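Local coordinates for putative citrate lyase (Ralstonia eutropha, PDB 3QQW), which probably acts as a magnesium-dependent lyase of the HpcH/HpaI aldolase and citrate lyase family, perhaps cleaving (S)-citramalyl-CoA, at residues R206-M211 with F247-M252; A38-V43 with S77-H82. All coordinates share one frame; numbering follows the deposited sequence.

Interaction 1: residues R206-M211 with F247-M252; sequences RAKADM and FGFLRM
Lys208 shows how a buried lysine can serve two purposes: its NZ is gripped by Gln198 O and His224 NE2, while its aliphatic chain packs against Phe247 and Phe249. CB touches both rings, lying 3.8 Å from Phe247 CD2. It meets Phe249 at the ring edge, in the ring plane, 3.9 Å from Phe249 CZ, and CG and CD run on past the same ring. With CG anti to the carbonyl carbon (chi1 -73°) and the chain extended beyond it, the lysine crosses the Phe249 side chain at about a right angle on the way to its polar partners. The ammonium stands nearly over the Phe247 ring, but NZ is 5.9 Å from the centroid, so any cation-pi attraction is weak at most. Further along the helix, the selenomethionine Met211 bends at chi2 and chi3 and brings CE to 3.5 Å from Phe249 CE1. Phe249 also meets His224 edge-to-face, so a residue that holds the lysine head packs on the same phenyl ring. Between the two phenylalanines, Gly248 takes positive phi and turns the chain out of helix 233-247. At the subunit interfaces Asp210 pairs with Arg206 of a second subunit and Arg206 with Asp210 of a third, both as salt bridges. The arrangement is the apolar packing of a TIM barrel, in which outer helix 202-217 meets the turn leading from helix 233-247 into strand 251-254.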
ATOM      1  N   ARG C 206      -3.640  -0.092  -6.186  1.00 36.58           N
ATOM      2  CA  ARG C 206      -3.570  -0.352  -4.756  1.00 34.11           C
ATOM      3  C   ARG C 206      -4.374  -1.600  -4.393  1.00 36.94           C
ATOM      4  O   ARG C 206      -3.849  -2.490  -3.726  1.00 36.87           O
ATOM      5  CB  ARG C 206      -4.065   0.882  -3.991  1.00 33.33           C
ATOM      6  CG  ARG C 206      -4.115   0.701  -2.499  1.00 32.02           C
ATOM      7  CD  ARG C 206      -4.833   1.844  -1.828  1.00 35.26           C
ATOM      8  NE  ARG C 206      -4.845   1.651  -0.378  1.00 38.36           N
ATOM      9  CZ  ARG C 206      -5.719   0.895   0.271  1.00 47.32           C
ATOM     10  NH1 ARG C 206      -6.705   0.290  -0.386  1.00 38.77           N
ATOM     11  NH2 ARG C 206      -5.650   0.777   1.586  1.00 42.76           N
ATOM     12  N   ALA C 207      -5.618  -1.676  -4.849  1.00 34.79           N
ATOM     13  CA  ALA C 207      -6.508  -2.793  -4.582  1.00 35.03           C
ATOM     14  C   ALA C 207      -5.963  -4.101  -5.192  1.00 39.65           C
ATOM     15  O   ALA C 207      -5.815  -5.095  -4.487  1.00 38.51           O
ATOM     16  CB  ALA C 207      -7.885  -2.483  -5.143  1.00 36.25           C
ATOM     17  N   LYS C 208      -5.605  -4.076  -6.491  1.00 37.76           N
ATOM     18  CA  LYS C 208      -5.059  -5.246  -7.185  1.00 37.53           C
ATOM     19  C   LYS C 208      -3.744  -5.727  -6.531  1.00 43.57           C
ATOM     20  O   LYS C 208      -3.598  -6.928  -6.251  1.00 43.11           O
ATOM     21  CB  LYS C 208      -4.840  -4.953  -8.671  1.00 38.09           C
ATOM     22  CG  LYS C 208      -6.133  -4.890  -9.433  1.00 38.03           C
ATOM     23  CD  LYS C 208      -5.884  -4.719 -10.929  1.00 43.40           C
ATOM     24  CE  LYS C 208      -7.182  -4.739 -11.697  1.00 34.68           C
ATOM     25  NZ  LYS C 208      -6.955  -4.437 -13.131  1.00 35.35           N
ATOM     26  N   ALA C 209      -2.806  -4.792  -6.284  1.00 39.37           N
ATOM     27  CA  ALA C 209      -1.518  -5.136  -5.682  1.00 39.42           C
ATOM     28  C   ALA C 209      -1.708  -5.699  -4.261  1.00 41.01           C
ATOM     29  O   ALA C 209      -1.056  -6.695  -3.943  1.00 41.75           O
ATOM     30  CB  ALA C 209      -0.588  -3.924  -5.678  1.00 40.61           C
ATOM     31  N   ASP C 210      -2.647  -5.131  -3.450  1.00 34.15           N
ATOM     32  CA  ASP C 210      -2.905  -5.641  -2.095  1.00 33.07           C
ATOM     33  C   ASP C 210      -3.429  -7.054  -2.120  1.00 39.20           C
ATOM     34  O   ASP C 210      -2.976  -7.888  -1.335  1.00 40.64           O
ATOM     35  CB  ASP C 210      -3.909  -4.769  -1.338  1.00 34.19           C
ATOM     36  CG  ASP C 210      -3.288  -3.608  -0.603  1.00 46.98           C
ATOM     37  OD1 ASP C 210      -2.060  -3.424  -0.716  1.00 50.33           O
ATOM     38  OD2 ASP C 210      -4.032  -2.877   0.089  1.00 55.67           O
HETATM   39  N   MSE C 211      -4.382  -7.331  -3.023  1.00 33.56           N
HETATM   40  CA  MSE C 211      -4.981  -8.637  -3.104  1.00 31.33           C
HETATM   41  C   MSE C 211      -3.958  -9.698  -3.565  1.00 37.49           C
HETATM   42  O   MSE C 211      -3.923 -10.797  -2.977  1.00 37.85           O
HETATM   43  CB  MSE C 211      -6.199  -8.589  -4.010  1.00 31.34           C
HETATM   44  CG  MSE C 211      -7.104  -9.833  -3.835  1.00 33.42           C
HETATM   45 SE   MSE C 211      -8.041 -10.359  -5.455  0.75 33.51          SE
HETATM   46  CE  MSE C 211      -6.593 -10.879  -6.453  1.00 30.84           C
ATOM     47  N   PHE C 247       1.344  -7.140 -12.229  1.00 41.89           N
ATOM     48  CA  PHE C 247       0.687  -7.274 -10.940  1.00 40.57           C
ATOM     49  C   PHE C 247       0.878  -8.642 -10.249  1.00 44.92           C
ATOM     50  O   PHE C 247       0.733  -8.696  -9.040  1.00 44.60           O
ATOM     51  CB  PHE C 247      -0.812  -6.966 -11.087  1.00 41.43           C
ATOM     52  CG  PHE C 247      -1.085  -5.492 -11.296  1.00 41.83           C
ATOM     53  CD1 PHE C 247      -1.019  -4.929 -12.562  1.00 44.29           C
ATOM     54  CD2 PHE C 247      -1.385  -4.662 -10.218  1.00 41.71           C
ATOM     55  CE1 PHE C 247      -1.233  -3.564 -12.744  1.00 45.85           C
ATOM     56  CE2 PHE C 247      -1.619  -3.300 -10.406  1.00 43.84           C
ATOM     57  CZ  PHE C 247      -1.540  -2.760 -11.663  1.00 43.03           C
ATOM     58  N   GLY C 248       1.219  -9.699 -10.989  1.00 41.31           N
ATOM     59  CA  GLY C 248       1.434 -11.016 -10.398  1.00 40.74           C
ATOM     60  C   GLY C 248       0.215 -11.924 -10.321  1.00 43.35           C
ATOM     61  O   GLY C 248       0.186 -12.849  -9.501  1.00 41.32           O
ATOM     62  N   PHE C 249      -0.804 -11.667 -11.186  1.00 38.77           N
ATOM     63  CA  PHE C 249      -1.988 -12.521 -11.292  1.00 36.53           C
ATOM     64  C   PHE C 249      -1.580 -13.783 -12.023  1.00 41.88           C
ATOM     65  O   PHE C 249      -0.707 -13.723 -12.894  1.00 42.18           O
ATOM     66  CB  PHE C 249      -3.133 -11.805 -12.011  1.00 36.57           C
ATOM     67  CG  PHE C 249      -3.783 -10.723 -11.186  1.00 35.62           C
ATOM     68  CD1 PHE C 249      -4.848 -11.015 -10.348  1.00 37.72           C
ATOM     69  CD2 PHE C 249      -3.366  -9.407 -11.284  1.00 36.56           C
ATOM     70  CE1 PHE C 249      -5.503 -10.002  -9.634  1.00 37.13           C
ATOM     71  CE2 PHE C 249      -4.006  -8.399 -10.554  1.00 38.29           C
ATOM     72  CZ  PHE C 249      -5.068  -8.700  -9.734  1.00 34.50           C
ATOM     73  N   LEU C 250      -2.160 -14.940 -11.636  1.00 38.06           N
ATOM     74  CA  LEU C 250      -1.791 -16.241 -12.183  1.00 36.82           C
ATOM     75  C   LEU C 250      -2.983 -16.945 -12.803  1.00 39.25           C
ATOM     76  O   LEU C 250      -2.902 -18.106 -13.252  1.00 39.18           O
ATOM     77  CB  LEU C 250      -1.220 -17.070 -11.016  1.00 36.98           C
ATOM     78  CG  LEU C 250       0.132 -16.622 -10.459  1.00 41.22           C
ATOM     79  CD1 LEU C 250       0.507 -17.440  -9.253  1.00 41.62           C
ATOM     80  CD2 LEU C 250       1.213 -16.728 -11.519  1.00 38.92           C
ATOM     81  N   ARG C 251      -4.106 -16.240 -12.808  1.00 34.30           N
ATOM     82  CA  ARG C 251      -5.375 -16.724 -13.332  1.00 34.11           C
ATOM     83  C   ARG C 251      -6.203 -15.521 -13.761  1.00 38.23           C
ATOM     84  O   ARG C 251      -5.961 -14.402 -13.306  1.00 37.03           O
ATOM     85  CB  ARG C 251      -6.081 -17.536 -12.245  1.00 32.72           C
ATOM     86  CG  ARG C 251      -7.316 -18.312 -12.639  1.00 35.46           C
ATOM     87  CD  ARG C 251      -7.526 -19.282 -11.495  1.00 38.07           C
ATOM     88  NE  ARG C 251      -8.860 -19.860 -11.427  1.00 36.43           N
ATOM     89  CZ  ARG C 251      -9.135 -21.125 -11.706  1.00 44.04           C
ATOM     90  NH1 ARG C 251      -8.184 -21.933 -12.141  1.00 34.65           N
ATOM     91  NH2 ARG C 251     -10.360 -21.594 -11.543  1.00 37.57           N
HETATM   92  N   MSE C 252      -7.177 -15.753 -14.653  1.00 35.95           N
HETATM   93  CA  MSE C 252      -8.074 -14.717 -15.118  1.00 34.26           C
HETATM   94  C   MSE C 252      -9.373 -15.316 -15.539  1.00 39.01           C
HETATM   95  O   MSE C 252      -9.393 -16.358 -16.197  1.00 40.42           O
HETATM   96  CB  MSE C 252      -7.447 -13.951 -16.287  1.00 36.64           C
HETATM   97  CG  MSE C 252      -8.155 -12.659 -16.591  1.00 41.35           C
HETATM   98 SE   MSE C 252      -7.115 -11.659 -17.829  0.75 47.33          SE
HETATM   99  CE  MSE C 252      -8.555 -10.695 -18.717  1.00 44.77           C
TER

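Interaction 2: residues A38-V43 with S77-H82; sequences AMDLQV and SDRNVH
Asp40 and Arg79 are joined twice over, by a two-pronged salt bridge and by a water that links the same pair through the backbone of the arginine. The guanidinium comes side-on. Its NE lies 3.0 Å from Asp40 OD1 in a nearly straight bond (171°), and NH2 is 2.9 Å from Asp40 OD2. Both oxygens stay close to the guanidinium plane, yet the two flat groups are turned 32° apart: OD1 is met on its syn side, whereas OD2 is approached from above the carboxylate plane. A bend at chi2 (113°) swings the arginine back to the helix. Water 2 donates to Asp40 OD1 and, 2.8 Å away, to Arg79 O, so OD1 accepts from both the side chain and the water.

Beneath this salt bridge the selenomethionine Met39 reaches out with an extended chain and lays CE 3.7 Å from Asn80 CB, its SE resting on the same residue. At the far end Val43 CG2 meets Val81 CG2 at 3.8 Å, and the imidazole of His82 presents its edge to Val43 CA. Water 4 lies in the imidazole plane, 2.7 Å from His82 NE2, and donates to Val43 O. Further in, water 1 accepts from His82 N and lies within donating distance of Met39 O, though it has more acceptors in reach than protons.

Gln42 NE2 reaches Arg84 O, just before strand 85-88, and Phe49 O of strand 49-54, while Asn80 ND2 bonds back to Ile75 O at the end of helix 64-76. Helix 32-45 packs on the connection between helix 64-76 and strand 85-88, with Met39 and Asn80 both touching Ala85 and Gln42 lying against Val51 of strand 49-54.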
ATOM      1  N   ALA C  38     -19.441 -25.353 -22.337  1.00 38.72           N
ATOM      2  CA  ALA C  38     -18.175 -25.070 -21.662  1.00 36.81           C
ATOM      3  C   ALA C  38     -17.514 -26.379 -21.210  1.00 41.83           C
ATOM      4  O   ALA C  38     -16.303 -26.552 -21.400  1.00 44.00           O
ATOM      5  CB  ALA C  38     -18.406 -24.151 -20.485  1.00 36.73           C
HETATM    6  N   MSE C  39     -18.319 -27.341 -20.700  1.00 35.95           N
HETATM    7  CA  MSE C  39     -17.825 -28.667 -20.291  1.00 33.40           C
HETATM    8  C   MSE C  39     -17.324 -29.408 -21.488  1.00 40.07           C
HETATM    9  O   MSE C  39     -16.268 -30.019 -21.399  1.00 42.96           O
HETATM   10  CB  MSE C  39     -18.893 -29.476 -19.574  1.00 33.39           C
HETATM   11  CG  MSE C  39     -19.103 -29.033 -18.142  1.00 36.31           C
HETATM   12 SE   MSE C  39     -20.679 -29.904 -17.434  0.75 41.94          SE
HETATM   13  CE  MSE C  39     -20.588 -29.152 -15.570  1.00 39.08           C
ATOM     14  N   ASP C  40     -18.043 -29.319 -22.621  1.00 37.29           N
ATOM     15  CA  ASP C  40     -17.642 -29.935 -23.910  1.00 38.28           C
ATOM     16  C   ASP C  40     -16.375 -29.287 -24.470  1.00 41.88           C
ATOM     17  O   ASP C  40     -15.584 -29.962 -25.104  1.00 42.81           O
ATOM     18  CB  ASP C  40     -18.758 -29.820 -24.965  1.00 39.93           C
ATOM     19  CG  ASP C  40     -20.035 -30.557 -24.639  1.00 47.70           C
ATOM     20  OD1 ASP C  40     -20.035 -31.365 -23.660  1.00 44.39           O
ATOM     21  OD2 ASP C  40     -21.041 -30.330 -25.344  1.00 55.82           O
ATOM     22  N   LEU C  41     -16.197 -27.970 -24.236  1.00 37.54           N
ATOM     23  CA  LEU C  41     -15.041 -27.232 -24.705  1.00 37.47           C
ATOM     24  C   LEU C  41     -13.802 -27.648 -23.892  1.00 44.21           C
ATOM     25  O   LEU C  41     -12.703 -27.657 -24.454  1.00 44.71           O
ATOM     26  CB  LEU C  41     -15.333 -25.735 -24.619  1.00 37.39           C
ATOM     27  CG  LEU C  41     -14.385 -24.795 -25.349  1.00 42.66           C
ATOM     28  CD1 LEU C  41     -14.423 -25.021 -26.853  1.00 44.02           C
ATOM     29  CD2 LEU C  41     -14.662 -23.348 -24.967  1.00 41.95           C
ATOM     30  N   GLN C  42     -13.992 -28.082 -22.590  1.00 39.38           N
ATOM     31  CA  GLN C  42     -12.912 -28.623 -21.756  1.00 37.29           C
ATOM     32  C   GLN C  42     -12.437 -29.956 -22.338  1.00 40.48           C
ATOM     33  O   GLN C  42     -11.263 -30.300 -22.226  1.00 37.67           O
ATOM     34  CB  GLN C  42     -13.364 -28.826 -20.314  1.00 37.30           C
ATOM     35  CG  GLN C  42     -13.493 -27.545 -19.509  1.00 42.23           C
ATOM     36  CD  GLN C  42     -13.936 -27.781 -18.078  1.00 48.74           C
ATOM     37  OE1 GLN C  42     -14.965 -28.425 -17.788  1.00 35.46           O
ATOM     38  NE2 GLN C  42     -13.233 -27.140 -17.159  1.00 40.65           N
ATOM     39  N   VAL C  43     -13.356 -30.701 -22.982  1.00 39.00           N
ATOM     40  CA  VAL C  43     -13.032 -31.982 -23.597  1.00 40.73           C
ATOM     41  C   VAL C  43     -12.222 -31.703 -24.863  1.00 46.88           C
ATOM     42  O   VAL C  43     -11.234 -32.388 -25.125  1.00 48.08           O
ATOM     43  CB  VAL C  43     -14.312 -32.824 -23.855  1.00 43.69           C
ATOM     44  CG1 VAL C  43     -13.980 -34.105 -24.577  1.00 43.47           C
ATOM     45  CG2 VAL C  43     -15.017 -33.135 -22.538  1.00 42.73           C
ATOM     46  N   SER C  77     -23.104 -34.744 -13.505  1.00 38.06           N
ATOM     47  CA  SER C  77     -23.333 -35.501 -14.736  1.00 38.38           C
ATOM     48  C   SER C  77     -22.061 -35.978 -15.416  1.00 44.04           C
ATOM     49  O   SER C  77     -20.984 -35.447 -15.174  1.00 44.05           O
ATOM     50  CB  SER C  77     -24.168 -34.691 -15.727  1.00 38.28           C
ATOM     51  OG  SER C  77     -23.390 -33.667 -16.316  1.00 42.55           O
ATOM     52  N   ASP C  78     -22.224 -36.978 -16.295  1.00 43.48           N
ATOM     53  CA  ASP C  78     -21.206 -37.603 -17.143  1.00 44.23           C
ATOM     54  C   ASP C  78     -20.633 -36.585 -18.140  1.00 50.58           C
ATOM     55  O   ASP C  78     -19.497 -36.756 -18.610  1.00 53.07           O
ATOM     56  CB  ASP C  78     -21.813 -38.807 -17.873  1.00 45.22           C
ATOM     57  CG  ASP C  78     -22.206 -39.944 -16.937  1.00 53.18           C
ATOM     58  OD1 ASP C  78     -21.544 -40.102 -15.886  1.00 52.56           O
ATOM     59  OD2 ASP C  78     -23.156 -40.699 -17.276  1.00 60.29           O
ATOM     60  N   ARG C  79     -21.421 -35.528 -18.444  1.00 44.73           N
ATOM     61  CA  ARG C  79     -21.051 -34.407 -19.314  1.00 44.88           C
ATOM     62  C   ARG C  79     -19.837 -33.680 -18.722  1.00 48.05           C
ATOM     63  O   ARG C  79     -19.009 -33.158 -19.468  1.00 48.69           O
ATOM     64  CB  ARG C  79     -22.242 -33.441 -19.448  1.00 44.38           C
ATOM     65  CG  ARG C  79     -22.045 -32.313 -20.450  1.00 47.10           C
ATOM     66  CD  ARG C  79     -22.985 -32.514 -21.594  1.00 40.79           C
ATOM     67  NE  ARG C  79     -22.820 -31.495 -22.632  1.00 45.21           N
ATOM     68  CZ  ARG C  79     -23.802 -30.706 -23.040  1.00 50.00           C
ATOM     69  NH1 ARG C  79     -24.997 -30.767 -22.463  1.00 41.70           N
ATOM     70  NH2 ARG C  79     -23.598 -29.842 -24.017  1.00 36.17           N
ATOM     71  N   ASN C  80     -19.743 -33.658 -17.376  1.00 42.61           N
ATOM     72  CA  ASN C  80     -18.635 -33.058 -16.659  1.00 42.25           C
ATOM     73  C   ASN C  80     -17.544 -34.109 -16.615  1.00 46.51           C
ATOM     74  O   ASN C  80     -17.448 -34.883 -15.663  1.00 49.02           O
ATOM     75  CB  ASN C  80     -19.073 -32.553 -15.265  1.00 38.61           C
ATOM     76  CG  ASN C  80     -17.950 -32.043 -14.415  1.00 47.22           C
ATOM     77  OD1 ASN C  80     -16.841 -31.837 -14.899  1.00 43.57           O
ATOM     78  ND2 ASN C  80     -18.187 -31.900 -13.110  1.00 35.18           N
ATOM     79  N   VAL C  81     -16.737 -34.152 -17.676  1.00 41.22           N
ATOM     80  CA  VAL C  81     -15.689 -35.143 -17.869  1.00 40.45           C
ATOM     81  C   VAL C  81     -14.456 -34.878 -16.991  1.00 44.07           C
ATOM     82  O   VAL C  81     -13.960 -35.795 -16.353  1.00 45.40           O
ATOM     83  CB  VAL C  81     -15.305 -35.231 -19.372  1.00 44.16           C
ATOM     84  CG1 VAL C  81     -14.125 -36.172 -19.581  1.00 44.59           C
ATOM     85  CG2 VAL C  81     -16.500 -35.676 -20.212  1.00 44.12           C
ATOM     86  N   HIS C  82     -13.948 -33.656 -16.983  1.00 39.62           N
ATOM     87  CA  HIS C  82     -12.700 -33.342 -16.294  1.00 37.89           C
ATOM     88  C   HIS C  82     -12.848 -32.979 -14.819  1.00 41.76           C
ATOM     89  O   HIS C  82     -11.830 -32.904 -14.136  1.00 42.68           O
ATOM     90  CB  HIS C  82     -11.941 -32.235 -17.046  1.00 36.56           C
ATOM     91  CG  HIS C  82     -11.417 -32.724 -18.361  1.00 39.44           C
ATOM     92  ND1 HIS C  82     -10.373 -33.633 -18.432  1.00 41.89           N
ATOM     93  CD2 HIS C  82     -11.850 -32.467 -19.616  1.00 39.33           C
ATOM     94  CE1 HIS C  82     -10.190 -33.873 -19.722  1.00 40.68           C
ATOM     95  NE2 HIS C  82     -11.061 -33.208 -20.467  1.00 40.05           N
TER
HETATM   96  O   HOH W   1     -15.276 -31.661 -18.839  1.00 43.74           O
HETATM   97  O   HOH W   2     -18.438 -33.147 -22.247  1.00 44.21           O
HETATM   98  O   HOH W   3     -15.041 -30.284 -15.979  1.00 41.31           O
HETATM   99  O   HOH W   4     -10.212 -33.886 -22.935  1.00 40.67           O

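How the interactions relate
The two contacts contrast two ways of packing the outside of one barrel: interaction 1 is buried and largely apolar, interaction 2 partly exposed and bridged by waters. They lie on opposite sides of the chain's centre, with their centres 29 Å apart and their nearest atoms about 8 Å apart, and do not touch. Salt bridges relate them indirectly: Arg251, in the 247-252 segment, pairs with Glu26 and Asp50, on the strands before and after helix 32-45. In interaction 1 the Met211 side chain is about 8 Å from that of Glu153, a predicted magnesium and substrate ligand, and about 12 Å from that of Asp179, a predicted magnesium ligand. Interaction 2 lies away from this site.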